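Local coordinates for vivid PAS protein VVD (Neurospora crassa, PDB 3D72), which binds a flavin-adenine dinucleotide in its LOV-type PAS domain and serves as a blue-light photoreceptor in the circadian system of this fungus, at residues N65-G70 with F117-Q122. The protein carries 1 engineered substitution. Sequence-based numbering, arbitrary orientation.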
ATOM      1  N   ASN A  65       3.385 -20.984 -10.638  1.00 17.33           N
ATOM      2  CA  ASN A  65       4.539 -20.207 -10.198  1.00 17.84           C
ATOM      3  C   ASN A  65       5.815 -20.766 -10.818  1.00 18.38           C
ATOM      4  O   ASN A  65       6.659 -20.014 -11.310  1.00 18.01           O
ATOM      5  CB  ASN A  65       4.669 -20.253  -8.672  1.00 19.01           C
ATOM      6  CG  ASN A  65       4.280 -18.950  -8.012  1.00 19.57           C
ATOM      7  OD1 ASN A  65       4.792 -17.887  -8.361  1.00 19.94           O
ATOM      8  ND2 ASN A  65       3.373 -19.025  -7.044  1.00 20.98           N
ATOM      9  N   ALA A  66       5.952 -22.090 -10.792  1.00 18.38           N
ATOM     10  CA  ALA A  66       7.128 -22.754 -11.341  1.00 17.92           C
ATOM     11  C   ALA A  66       7.319 -22.471 -12.825  1.00 17.44           C
ATOM     12  O   ALA A  66       8.445 -22.414 -13.316  1.00 17.96           O
ATOM     13  CB  ALA A  66       7.027 -24.257 -11.112  1.00 17.76           C
ATOM     14  N   GLU A  67       6.212 -22.291 -13.535  1.00 17.36           N
ATOM     15  CA  GLU A  67       6.262 -22.027 -14.965  1.00 16.84           C
ATOM     16  C   GLU A  67       6.533 -20.575 -15.335  1.00 16.75           C
ATOM     17  O   GLU A  67       7.000 -20.307 -16.439  1.00 18.00           O
ATOM     18  CB  GLU A  67       4.959 -22.469 -15.629  1.00 16.92           C
ATOM     19  CG  GLU A  67       4.771 -23.978 -15.662  1.00 18.46           C
ATOM     20  CD  GLU A  67       3.446 -24.376 -16.269  1.00 19.94           C
ATOM     21  OE1 GLU A  67       2.413 -23.812 -15.844  1.00 19.62           O
ATOM     22  OE2 GLU A  67       3.439 -25.253 -17.161  1.00 22.15           O
ATOM     23  N   VAL A  68       6.258 -19.634 -14.433  1.00 16.00           N
ATOM     24  CA  VAL A  68       6.486 -18.234 -14.779  1.00 15.78           C
ATOM     25  C   VAL A  68       7.716 -17.588 -14.147  1.00 14.20           C
ATOM     26  O   VAL A  68       8.370 -16.761 -14.779  1.00 13.90           O
ATOM     27  CB  VAL A  68       5.243 -17.362 -14.458  1.00 16.31           C
ATOM     28  CG1 VAL A  68       4.001 -17.970 -15.109  1.00 16.96           C
ATOM     29  CG2 VAL A  68       5.061 -17.227 -12.969  1.00 17.92           C
ATOM     30  N   LEU A  69       8.041 -17.969 -12.917  1.00 14.04           N
ATOM     31  CA  LEU A  69       9.192 -17.392 -12.227  1.00 14.41           C
ATOM     32  C   LEU A  69      10.519 -17.610 -12.945  1.00 13.36           C
ATOM     33  O   LEU A  69      10.826 -18.713 -13.400  1.00 13.34           O
ATOM     34  CB  LEU A  69       9.290 -17.963 -10.811  1.00 15.16           C
ATOM     35  CG  LEU A  69       8.645 -17.187  -9.662  1.00 18.54           C
ATOM     36  CD1 LEU A  69       7.280 -16.641 -10.060  1.00 19.42           C
ATOM     37  CD2 LEU A  69       8.542 -18.111  -8.456  1.00 18.82           C
ATOM     38  N   GLY A  70      11.306 -16.542 -13.046  1.00 12.99           N
ATOM     39  CA  GLY A  70      12.608 -16.636 -13.679  1.00 13.39           C
ATOM     40  C   GLY A  70      12.630 -16.388 -15.174  1.00 14.00           C
ATOM     41  O   GLY A  70      13.691 -16.409 -15.794  1.00 16.45           O
ATOM     42  N   PHE A 117      -1.684 -15.055 -24.621  1.00 12.66           N
ATOM     43  CA  PHE A 117      -2.303 -16.373 -24.663  1.00 13.46           C
ATOM     44  C   PHE A 117      -2.146 -17.097 -23.332  1.00 14.51           C
ATOM     45  O   PHE A 117      -1.071 -17.080 -22.736  1.00 13.30           O
ATOM     46  CB  PHE A 117      -1.664 -17.210 -25.778  1.00 13.36           C
ATOM     47  CG  PHE A 117      -1.795 -16.604 -27.139  1.00 12.41           C
ATOM     48  CD1 PHE A 117      -2.887 -16.904 -27.948  1.00 13.19           C
ATOM     49  CD2 PHE A 117      -0.842 -15.708 -27.601  1.00 11.53           C
ATOM     50  CE1 PHE A 117      -3.036 -16.304 -29.194  1.00 12.62           C
ATOM     51  CE2 PHE A 117      -0.973 -15.095 -28.843  1.00 11.49           C
ATOM     52  CZ  PHE A 117      -2.082 -15.401 -29.649  1.00 12.48           C
ATOM     53  N   LYS A 118      -3.223 -17.718 -22.885  1.00 14.80           N
ATOM     54  CA  LYS A 118      -3.205 -18.460 -21.642  1.00 16.23           C
ATOM     55  C   LYS A 118      -2.492 -19.777 -21.937  1.00 16.54           C
ATOM     56  O   LYS A 118      -2.234 -20.113 -23.093  1.00 16.79           O
ATOM     57  CB  LYS A 118      -4.634 -18.691 -21.155  1.00 16.50           C
ATOM     58  CG  LYS A 118      -5.441 -17.403 -21.000  1.00 17.20           C
ATOM     59  CD  LYS A 118      -6.754 -17.663 -20.298  1.00 19.28           C
ATOM     60  CE  LYS A 118      -7.531 -16.376 -20.072  1.00 20.13           C
ATOM     61  NZ  LYS A 118      -8.744 -16.619 -19.241  1.00 20.33           N
ATOM     62  N   LYS A 119      -2.153 -20.540 -20.871  1.00 17.83           N
ATOM     63  CA  LYS A 119      -1.449 -21.805 -21.020  1.00 19.43           C
ATOM     64  C   LYS A 119      -2.135 -22.771 -21.985  1.00 20.04           C
ATOM     65  O   LYS A 119      -1.467 -23.485 -22.740  1.00 20.30           O
ATOM     66  CB  LYS A 119      -1.301 -22.478 -19.645  1.00 19.66           C
ATOM     67  CG  LYS A 119      -0.559 -23.825 -19.655  1.00 21.76           C
ATOM     68  CD  LYS A 119      -0.488 -24.426 -18.251  1.00 23.79           C
ATOM     69  CE  LYS A 119       0.099 -25.831 -18.266  1.00 24.49           C
ATOM     70  NZ  LYS A 119       1.456 -25.851 -18.870  1.00 26.32           N
ATOM     71  N   ASN A 120      -3.460 -22.804 -21.943  1.00 20.08           N
ATOM     72  CA  ASN A 120      -4.221 -23.692 -22.814  1.00 21.33           C
ATOM     73  C   ASN A 120      -4.356 -23.138 -24.229  1.00 21.03           C
ATOM     74  O   ASN A 120      -5.076 -23.701 -25.056  1.00 22.28           O
ATOM     75  CB  ASN A 120      -5.610 -23.968 -22.219  1.00 20.84           C
ATOM     76  CG  ASN A 120      -6.516 -22.747 -22.222  1.00 21.27           C
ATOM     77  OD1 ASN A 120      -7.656 -22.814 -21.760  1.00 23.29           O
ATOM     78  ND2 ASN A 120      -6.025 -21.636 -22.749  1.00 21.10           N
ATOM     79  N   GLY A 121      -3.673 -22.030 -24.500  1.00 21.12           N
ATOM     80  CA  GLY A 121      -3.715 -21.433 -25.826  1.00 20.48           C
ATOM     81  C   GLY A 121      -4.825 -20.431 -26.094  1.00 19.99           C
ATOM     82  O   GLY A 121      -4.920 -19.903 -27.205  1.00 20.86           O
ATOM     83  N   GLN A 122      -5.660 -20.153 -25.100  1.00 19.92           N
ATOM     84  CA  GLN A 122      -6.749 -19.202 -25.296  1.00 19.24           C
ATOM     85  C   GLN A 122      -6.235 -17.778 -25.475  1.00 18.91           C
ATOM     86  O   GLN A 122      -5.542 -17.238 -24.614  1.00 18.11           O
ATOM     87  CB  GLN A 122      -7.722 -19.234 -24.121  1.00 21.17           C
ATOM     88  CG  GLN A 122      -8.771 -18.126 -24.180  1.00 23.90           C
ATOM     89  CD  GLN A 122      -9.489 -17.921 -22.858  1.00 25.82           C
ATOM     90  OE1 GLN A 122      -9.990 -16.832 -22.573  1.00 28.95           O
ATOM     91  NE2 GLN A 122      -9.550 -18.972 -22.046  1.00 28.85           N
TER
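At the surface of the PAS fold, a single salt bridge between E67 and K119 ties the short helix 65-68 to the hairpin turn that joins strands 110-117 and 123-134. Only these two side chains meet across the segments, whose backbones stay well apart: the CA atoms of E67 and K119 are 9.8 Å from each other. The bond itself is short, with K119 NZ donating to E67 OE2 at 2.7 Å. It is taken up by the syn lone pair of OE2, on the side facing OE1, yet the ammonium is not shared evenly, since NZ lies 3.8 Å from E67 OE1. That second oxygen accepts instead from the backbone N of S64, just before the segment, and this bond should restrict rotation of the carboxylate and so present OE2 to the lysine.

The two side chains reach into the gap about equally. On the lysine, CG is anti to the backbone N (chi1 -179°) and the chain runs on extended as far as CE, where a bend at chi4 (58°) turns NZ to OE2. The two side chains cross at about a right angle, and the lysine methylenes stay near the carboxylate as well, CE lying 3.6 Å from OE2. K119 sits in a type I turn, K118 to G121, closed by G121 N to K118 O at 2.8 Å, and its backbone is also hydrogen-bonded to T61. With a glutamine in place of E67, the carboxylate charge would be gone and K119 NZ would probably be left without its ionic mate, its flexible chain freer to swing. Being solvent-accessible and burying just 79 Å², the contact is an electrostatic link between helix and turn, with little apolar packing to reinforce it.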